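D-alanyl-D-alanine carboxypeptidase (Vibrio cholerae, PDB 5TR7) probably removes the C-terminal D-alanine from sugar-peptide precursors of the cell wall, as a penicillin-binding serine carboxypeptidase of the S11 family. Local coordinates at residues I45-E48 and V49-G52; V104-A107 and E108-A111; D115-V118 and D119-A123; G157-L160 and I161-V164. All blocks are in the same frame, centred on the assembly; numbering follows the deposited sequence.

Contact 1: I45-E48 and V49-G52; sequences IGQE and VKRG
Q47 and K50 run side by side off the last turn of helix 37-50, and the amide oxygen Q47 OE1 lies 3.2 Å from the methylene carbon K50 CE. The polar ends have other partners: Q47 NE2 is hydrogen-bonded to the hydroxyl of Y43, and K50 NZ to the carbonyl oxygen of D163. Q47 OE1 also sits over one face of the R51 guanidinium, 4.0 Å from R51 NE. Along the backbone, I45 O accepts from V49 N at 2.9 Å, G46 O from K50 N at 2.9 Å, and Q47 O from R51 N at 3.0 Å. The aliphatic part of R51 crowds that last carbonyl, with R51 CG 3.2 Å from Q47 O. E48 OE1 is hydrogen-bonded to the side-chain amide of N53. On the inner side, methyls I45 CG2 and V49 CG2 meet at 4.2 Å, and I45 goes on to touch N91 and I94 of helix 87-95. Just past the last turn, G52 is first to leave helical geometry, with phi at +80°. With bonds back into that turn, among them G52 N to V49 O at 3.0 Å, it completes the Schellman motif that closes the helix bearing the predicted catalytic K38.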
loop_
_atom_site.group_PDB
_atom_site.type_symbol
_atom_site.label_atom_id
_atom_site.label_comp_id
_atom_site.label_asym_id
_atom_site.label_seq_id
_atom_site.Cartn_x
_atom_site.Cartn_y
_atom_site.Cartn_z
ATOM N N ILE A 45 6.882 4.461 -8.373
ATOM C CA ILE A 45 6.330 5.638 -9.081
ATOM C C ILE A 45 6.807 6.952 -8.402
ATOM O O ILE A 45 7.199 7.894 -9.046
ATOM C CB ILE A 45 4.808 5.568 -9.122
ATOM C CG1 ILE A 45 4.371 4.412 -10.026
ATOM C CG2 ILE A 45 4.186 6.884 -9.574
ATOM C CD1 ILE A 45 2.868 4.088 -9.833
ATOM N N GLY A 46 6.826 6.977 -7.090
ATOM C CA GLY A 46 7.238 8.172 -6.322
ATOM C C GLY A 46 8.697 8.504 -6.606
ATOM O O GLY A 46 9.061 9.672 -6.834
ATOM N N GLN A 47 9.530 7.477 -6.658
ATOM C CA GLN A 47 10.915 7.741 -6.979
ATOM C C GLN A 47 11.078 8.280 -8.377
ATOM O O GLN A 47 11.855 9.233 -8.584
ATOM C CB GLN A 47 11.755 6.510 -6.757
ATOM C CG GLN A 47 11.960 6.162 -5.264
ATOM C CD GLN A 47 12.938 7.071 -4.581
ATOM O OE1 GLN A 47 13.395 8.011 -5.178
ATOM N NE2 GLN A 47 13.302 6.769 -3.348
ATOM N N GLU A 48 10.317 7.735 -9.342
ATOM C CA GLU A 48 10.419 8.188 -10.714
ATOM C C GLU A 48 9.972 9.620 -10.855
ATOM O O GLU A 48 10.566 10.372 -11.628
ATOM C CB GLU A 48 9.653 7.284 -11.699
ATOM C CG GLU A 48 10.146 5.853 -11.786
ATOM C CD GLU A 48 11.567 5.747 -12.316
ATOM O OE1 GLU A 48 11.926 6.423 -13.288
ATOM O OE2 GLU A 48 12.343 4.970 -11.766
ATOM N N VAL A 49 8.910 9.999 -10.150
ATOM C CA VAL A 49 8.415 11.401 -10.162
ATOM C C VAL A 49 9.455 12.319 -9.525
ATOM O O VAL A 49 9.775 13.326 -10.090
ATOM C CB VAL A 49 7.107 11.534 -9.358
ATOM C CG1 VAL A 49 6.713 13.006 -9.171
ATOM C CG2 VAL A 49 5.987 10.696 -10.014
ATOM N N LYS A 50 10.038 11.964 -8.371
ATOM C CA LYS A 50 11.034 12.837 -7.753
ATOM C C LYS A 50 12.222 13.069 -8.613
ATOM O O LYS A 50 12.743 14.161 -8.628
ATOM C CB LYS A 50 11.659 12.265 -6.506
ATOM C CG LYS A 50 10.815 12.255 -5.281
ATOM C CD LYS A 50 11.789 12.159 -4.068
ATOM C CE LYS A 50 12.726 10.956 -4.178
ATOM N NZ LYS A 50 13.280 10.659 -2.861
ATOM N N ARG A 51 12.695 12.025 -9.273
ATOM C CA ARG A 51 13.860 12.206 -10.139
ATOM C C ARG A 51 13.532 12.853 -11.458
ATOM O O ARG A 51 14.417 13.072 -12.236
ATOM C CB ARG A 51 14.474 10.831 -10.370
ATOM C CG ARG A 51 14.889 10.230 -9.043
ATOM C CD ARG A 51 15.220 8.780 -9.263
ATOM N NE ARG A 51 16.041 8.225 -8.207
ATOM C CZ ARG A 51 16.452 6.960 -8.178
ATOM N NH1 ARG A 51 16.102 6.107 -9.151
ATOM N NH2 ARG A 51 17.224 6.551 -7.173
ATOM N N GLY A 52 12.253 13.129 -11.750
ATOM C CA GLY A 52 11.948 13.748 -13.043
ATOM C C GLY A 52 11.900 12.811 -14.255
ATOM O O GLY A 52 11.863 13.285 -15.343
#

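Contact 2: V104-A107 and E108-A111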
loop_
_atom_site.group_PDB
_atom_site.type_symbol
_atom_site.label_atom_id
_atom_site.label_comp_id
_atom_site.label_asym_id
_atom_site.label_seq_id
_atom_site.Cartn_x
_atom_site.Cartn_y
_atom_site.Cartn_z
ATOM N N VAL A 104 -1.089 -1.645 -13.744
ATOM C CA VAL A 104 -0.432 -2.117 -14.959
ATOM C C VAL A 104 -0.110 -0.986 -15.912
ATOM O O VAL A 104 0.957 -1.012 -16.530
ATOM C CB VAL A 104 -1.246 -3.185 -15.668
ATOM C CG1 VAL A 104 -0.547 -3.602 -16.965
ATOM C CG2 VAL A 104 -1.417 -4.379 -14.757
ATOM N N ALA A 105 -1.000 0.007 -16.014
ATOM C CA ALA A 105 -0.730 1.132 -16.907
ATOM C C ALA A 105 0.472 1.934 -16.467
ATOM O O ALA A 105 1.295 2.342 -17.321
ATOM C CB ALA A 105 -1.927 2.034 -17.052
ATOM N N MET A 106 0.591 2.180 -15.165
ATOM C CA MET A 106 1.792 2.922 -14.665
ATOM C C MET A 106 3.057 2.088 -14.807
ATOM O O MET A 106 4.115 2.591 -15.166
ATOM C CB MET A 106 1.636 3.406 -13.221
ATOM C CG MET A 106 0.670 4.593 -13.089
ATOM S SD MET A 106 1.213 6.034 -14.059
ATOM C CE MET A 106 2.810 6.410 -13.309
ATOM N N ALA A 107 2.926 0.796 -14.568
ATOM C CA ALA A 107 4.053 -0.107 -14.691
ATOM C C ALA A 107 4.650 0.015 -16.090
ATOM O O ALA A 107 5.875 0.205 -16.275
ATOM C CB ALA A 107 3.596 -1.526 -14.398
ATOM N N GLU A 108 3.755 -0.004 -17.081
ATOM C CA GLU A 108 4.171 0.103 -18.463
ATOM C C GLU A 108 4.713 1.480 -18.801
ATOM O O GLU A 108 5.701 1.585 -19.518
ATOM C CB GLU A 108 3.045 -0.284 -19.423
ATOM C CG GLU A 108 2.638 -1.740 -19.359
ATOM C CD GLU A 108 1.525 -2.107 -20.347
ATOM O OE1 GLU A 108 0.803 -1.215 -20.909
ATOM O OE2 GLU A 108 1.409 -3.322 -20.617
ATOM N N HIS A 109 4.096 2.527 -18.272
ATOM C CA HIS A 109 4.572 3.893 -18.577
ATOM C C HIS A 109 5.980 4.100 -17.993
ATOM O O HIS A 109 6.796 4.819 -18.536
ATOM C CB HIS A 109 3.595 4.903 -17.936
ATOM C CG HIS A 109 3.945 6.330 -18.168
ATOM N ND1 HIS A 109 3.815 6.920 -19.400
ATOM C CD2 HIS A 109 4.379 7.303 -17.333
ATOM C CE1 HIS A 109 4.141 8.188 -19.325
ATOM N NE2 HIS A 109 4.516 8.446 -18.087
ATOM N N VAL A 110 6.222 3.506 -16.825
ATOM C CA VAL A 110 7.515 3.649 -16.166
ATOM C C VAL A 110 8.628 2.800 -16.769
ATOM O O VAL A 110 9.676 3.311 -17.034
ATOM C CB VAL A 110 7.426 3.361 -14.657
ATOM C CG1 VAL A 110 8.781 3.197 -14.021
ATOM C CG2 VAL A 110 6.674 4.463 -13.936
ATOM N N ALA A 111 8.390 1.522 -17.004
ATOM C CA ALA A 111 9.430 0.614 -17.484
ATOM C C ALA A 111 9.137 -0.173 -18.766
ATOM O O ALA A 111 9.801 -1.165 -19.010
ATOM C CB ALA A 111 9.762 -0.345 -16.336
#
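M106 reaches along helix 100-111 to H109 and V110, one turn further on, in the i to i+3 and i to i+4 spacing of an alpha-helix within the helical part of this penicillin-binding fold. The apolar contacts come first. The methyl M106 CE lies 4.4 Å from H109 CD2, and M106 SD stands 5.5 Å from the centroid of the H109 ring, 52° off its normal, so the sulfur-aromatic contact is an oblique and distant one. The same methyl is also 4.4 Å from V110 CG2. Three bends of the same sense in the methionine chain (chi1 to chi3 between -60° and -73°) curl it forward to these neighbours, while the buried side chain also packs on L90 and I94 of helix 87-95.

The polar side chains are satisfied from beyond the two segments. E108 lies alongside V104, extended beyond CG, and its two carboxylate oxygens bind separate partners, OE1 the hydroxyl of S63 and OE2 the amide of N65. H109 NE2 is hydrogen-bonded to D58 OD2, which would probably favour a proton on that nitrogen. Both residues thus tie the helix to the polypeptide between residues 58 and 65.

The backbone supplies four successive i to i+4 bonds, from V104 O to E108 N through to A107 O and A111 N. V110 N reaches M106 O at 2.8 Å, and the isopropyl group of V110 presses on the same acceptor, with V110 CG2 3.4 Å from M106 O.

Contact 3: D115-V118 and D119-A123; sequences DAFV and DLMNA
F117 and M121 make the tight side of this turn of helix 114-127. M121 CG comes within 3.6 Å of F117 CE2, and M121 SD lies 3.7 Å from F117 CD2. The sulfur M121 SD is 4.7 Å from the F117 ring centroid and 67° off the ring normal, an oblique Met-aromatic contact. With CG of F117 opposite its own backbone N (chi1 -176°), the ring reaches A107 and V110 of helix 100-111 and T41 and V44 of helix 37-50; M121 touches T37 and T41. A methyl of V118 also packs on the sulfur, V118 CG2 standing 4.1 Å from M121 SD.

Between the packed and the open side, N122 lies alongside buried V118, N122 ND2 3.6 Å from V118 CG1; both ends of the amide are bonded beyond this turn, OD1 to the backbone N of F135. The solvent side is looser: D115 and D119 are exposed, and the D119 carboxylate turns back alongside the preceding turn, D119 OD1 3.5 Å from D115 O.

Underneath, D115 O, A116 O, F117 O and V118 O each accept from the N four residues on; the last, N122 N to V118 O, measures 3.0 Å. With F117, V118 and M121 buried and D115 and D119 exposed, the helix is amphipathic: sulfur, ring and methyl groups pack inward by dispersion, towards the helix that starts at the predicted active site, while two acidic groups, probably ionised, keep the outer surface hydrophilic.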
loop_
_atom_site.group_PDB
_atom_site.type_symbol
_atom_site.label_atom_id
_atom_site.label_comp_id
_atom_site.label_asym_id
_atom_site.label_seq_id
_atom_site.Cartn_x
_atom_site.Cartn_y
_atom_site.Cartn_z
ATOM N N ASP A 115 6.937 -6.677 -16.556
ATOM C CA ASP A 115 8.069 -7.443 -16.053
ATOM C C ASP A 115 9.230 -6.565 -15.638
ATOM O O ASP A 115 9.816 -6.768 -14.578
ATOM C CB ASP A 115 8.549 -8.488 -17.074
ATOM C CG ASP A 115 7.565 -9.623 -17.282
ATOM O OD1 ASP A 115 6.676 -9.866 -16.426
ATOM O OD2 ASP A 115 7.715 -10.306 -18.309
ATOM N N ALA A 116 9.605 -5.616 -16.479
ATOM C CA ALA A 116 10.711 -4.733 -16.128
ATOM C C ALA A 116 10.317 -3.910 -14.937
ATOM O O ALA A 116 11.119 -3.665 -14.057
ATOM C CB ALA A 116 11.083 -3.855 -17.306
ATOM N N PHE A 117 9.055 -3.513 -14.839
ATOM C CA PHE A 117 8.612 -2.705 -13.651
ATOM C C PHE A 117 8.821 -3.534 -12.405
ATOM O O PHE A 117 9.333 -3.036 -11.405
ATOM C CB PHE A 117 7.191 -2.208 -13.765
ATOM C CG PHE A 117 6.755 -1.320 -12.632
ATOM C CD1 PHE A 117 7.054 0.017 -12.639
ATOM C CD2 PHE A 117 6.059 -1.842 -11.540
ATOM C CE1 PHE A 117 6.631 0.857 -11.582
ATOM C CE2 PHE A 117 5.682 -1.043 -10.486
ATOM C CZ PHE A 117 5.924 0.328 -10.529
ATOM N N VAL A 118 8.522 -4.818 -12.508
ATOM C CA VAL A 118 8.735 -5.766 -11.397
ATOM C C VAL A 118 10.244 -5.842 -11.035
ATOM O O VAL A 118 10.608 -5.927 -9.870
ATOM C CB VAL A 118 8.113 -7.137 -11.678
ATOM C CG1 VAL A 118 8.431 -8.073 -10.561
ATOM C CG2 VAL A 118 6.604 -7.049 -11.794
ATOM N N ASP A 119 11.114 -5.797 -12.026
ATOM C CA ASP A 119 12.575 -5.746 -11.731
ATOM C C ASP A 119 12.857 -4.525 -10.854
ATOM O O ASP A 119 13.509 -4.625 -9.826
ATOM C CB ASP A 119 13.430 -5.658 -13.031
ATOM C CG ASP A 119 13.362 -6.919 -13.884
ATOM O OD1 ASP A 119 12.894 -7.944 -13.355
ATOM O OD2 ASP A 119 13.850 -6.936 -15.056
ATOM N N LEU A 120 12.367 -3.351 -11.227
ATOM C CA LEU A 120 12.595 -2.186 -10.354
ATOM C C LEU A 120 11.970 -2.406 -8.950
ATOM O O LEU A 120 12.592 -2.036 -7.938
ATOM C CB LEU A 120 11.964 -0.918 -10.883
ATOM C CG LEU A 120 12.425 -0.485 -12.269
ATOM C CD1 LEU A 120 11.533 0.697 -12.626
ATOM C CD2 LEU A 120 13.916 -0.150 -12.326
ATOM N N MET A 121 10.775 -3.013 -8.878
ATOM C CA MET A 121 10.163 -3.247 -7.586
ATOM C C MET A 121 11.071 -4.046 -6.676
ATOM O O MET A 121 11.290 -3.658 -5.545
ATOM C CB MET A 121 8.805 -3.973 -7.671
ATOM C CG MET A 121 7.687 -3.263 -8.420
ATOM S SD MET A 121 6.235 -4.303 -8.763
ATOM C CE MET A 121 5.445 -4.358 -7.172
ATOM N N ASN A 122 11.601 -5.161 -7.143
ATOM C CA ASN A 122 12.500 -5.993 -6.320
ATOM C C ASN A 122 13.824 -5.342 -6.056
ATOM O O ASN A 122 14.445 -5.620 -5.024
ATOM C CB ASN A 122 12.716 -7.387 -6.955
ATOM C CG ASN A 122 11.417 -8.212 -6.980
ATOM O OD1 ASN A 122 10.714 -8.347 -5.951
ATOM N ND2 ASN A 122 11.053 -8.723 -8.166
ATOM N N ALA A 123 14.333 -4.540 -6.974
ATOM C CA ALA A 123 15.616 -3.864 -6.691
ATOM C C ALA A 123 15.357 -2.856 -5.559
ATOM O O ALA A 123 16.126 -2.758 -4.603
ATOM C CB ALA A 123 16.168 -3.155 -7.915
#

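Contact 4: G157-L160 and I161-V164; sequences GQAL and IRDV
The guanidinium of R162 lies with one face over A159, whose CA sits 4.1 Å above the plane over its centre, and with D163 OD1 at its edge, in plane. The amide of Q158 crosses it, the two planes 48° apart, and Q158 OE1 stays 3.8 Å from R162 NH2. All this happens at the C-terminal end of helix 150-163 in the S11 carboxypeptidase domain. Bends at the second and third torsions (chi3 -67°) fold the arginine back over A159 and bring NH1 to the next residue's carboxylate. R162 NH1 and D163 OD2 form a salt bridge at 2.8 Å, the nitrogen coming to the syn side of that oxygen but out of the carboxylate plane; a second bond from NH1 to OD1 is weak.

D163 OD2 also bonds to the hydroxyl of Y43, so one oxygen serves two partners and links the arginine to helix 37-50. Q158 NE2 is satisfied by the carbonyl oxygen of Y16. On another side of the helix L160 is buried among M39, S42 and Y43, its side chain about 7 Å from that of K201, a predicted substrate-binding residue.

The backbone bonds are uneven towards the end. D163 N to A159 O is short at 2.7 Å, whereas V164 N approaches L160 O from above the carbonyl plane as V164 leaves helical geometry and takes the N-cap position of helix 165-168. At this exit the methyl V164 CG2 packs against L160 CD2 at 3.8 Å.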
loop_
_atom_site.group_PDB
_atom_site.type_symbol
_atom_site.label_atom_id
_atom_site.label_comp_id
_atom_site.label_asym_id
_atom_site.label_seq_id
_atom_site.Cartn_x
_atom_site.Cartn_y
_atom_site.Cartn_z
ATOM N N GLY A 157 6.040 0.789 4.344
ATOM C CA GLY A 157 5.166 1.914 4.741
ATOM C C GLY A 157 6.043 3.068 5.241
ATOM O O GLY A 157 5.821 4.224 4.896
ATOM N N GLN A 158 7.020 2.742 6.100
ATOM C CA GLN A 158 7.936 3.725 6.651
ATOM C C GLN A 158 8.698 4.440 5.519
ATOM O O GLN A 158 8.851 5.668 5.539
ATOM C CB GLN A 158 8.951 3.035 7.596
ATOM C CG GLN A 158 10.038 3.945 8.166
ATOM C CD GLN A 158 11.155 3.206 8.883
ATOM O OE1 GLN A 158 11.659 2.201 8.434
ATOM N NE2 GLN A 158 11.468 3.670 10.061
ATOM N N ALA A 159 9.185 3.664 4.554
ATOM C CA ALA A 159 9.931 4.233 3.412
ATOM C C ALA A 159 9.093 5.156 2.560
ATOM O O ALA A 159 9.627 6.109 1.976
ATOM C CB ALA A 159 10.482 3.115 2.533
ATOM N N LEU A 160 7.806 4.838 2.438
ATOM C CA LEU A 160 6.915 5.702 1.681
ATOM C C LEU A 160 6.851 7.087 2.311
ATOM O O LEU A 160 6.935 8.112 1.638
ATOM C CB LEU A 160 5.484 5.155 1.603
ATOM C CG LEU A 160 5.108 4.117 0.574
ATOM C CD1 LEU A 160 3.752 3.474 0.938
ATOM C CD2 LEU A 160 5.154 4.682 -0.840
ATOM N N ILE A 161 6.626 7.116 3.610
ATOM C CA ILE A 161 6.560 8.393 4.346
ATOM C C ILE A 161 7.896 9.069 4.343
ATOM O O ILE A 161 8.023 10.252 4.164
ATOM C CB ILE A 161 6.207 8.069 5.773
ATOM C CG1 ILE A 161 4.821 7.424 5.830
ATOM C CG2 ILE A 161 6.364 9.292 6.661
ATOM C CD1 ILE A 161 4.495 6.809 7.191
ATOM N N ARG A 162 8.945 8.291 4.494
ATOM C CA ARG A 162 10.286 8.885 4.576
ATOM C C ARG A 162 10.895 9.375 3.314
ATOM O O ARG A 162 11.584 10.410 3.330
ATOM C CB ARG A 162 11.260 7.808 5.126
ATOM C CG ARG A 162 12.667 8.257 5.413
ATOM C CD ARG A 162 13.605 7.204 4.831
ATOM N NE ARG A 162 13.561 5.936 5.476
ATOM C CZ ARG A 162 13.834 4.748 4.926
ATOM N NH1 ARG A 162 14.023 4.488 3.639
ATOM N NH2 ARG A 162 13.786 3.717 5.706
ATOM N N ASP A 163 10.758 8.598 2.251
ATOM C CA ASP A 163 11.532 8.886 0.982
ATOM C C ASP A 163 10.702 9.516 -0.098
ATOM O O ASP A 163 11.244 10.252 -0.895
ATOM C CB ASP A 163 12.099 7.578 0.399
ATOM C CG ASP A 163 12.950 6.784 1.367
ATOM O OD1 ASP A 163 13.580 7.401 2.206
ATOM O OD2 ASP A 163 13.143 5.542 1.168
ATOM N N VAL A 164 9.390 9.226 -0.135
ATOM C CA VAL A 164 8.480 9.811 -1.172
ATOM C C VAL A 164 7.243 10.544 -0.553
ATOM O O VAL A 164 6.078 10.148 -0.768
ATOM C CB VAL A 164 8.106 8.771 -2.205
ATOM C CG1 VAL A 164 9.385 8.370 -3.029
ATOM C CG2 VAL A 164 7.472 7.560 -1.569
#

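Overall arrangement
All four contacts are turns of helices in the carboxypeptidase domain, and helix 37-50 joins them. Contact 1, at its end, touches contact 2 through I45 against M106 and E48 against V110, and contact 4 through G46 against V164. Contact 3 packs on contact 2, A116 lying against A111, whereas contacts 2 and 4 keep about 12 Å between their nearest atoms. Contact 4 is the most buried, yet includes a salt bridge at its exposed edge; contacts 2 and 3 both bring a methionine near an aromatic ring, closely against buried F117 in contact 3 and only loosely at partly exposed H109 in contact 2. Contact 1 mixes apolar packing with a polar, partly exposed helix end.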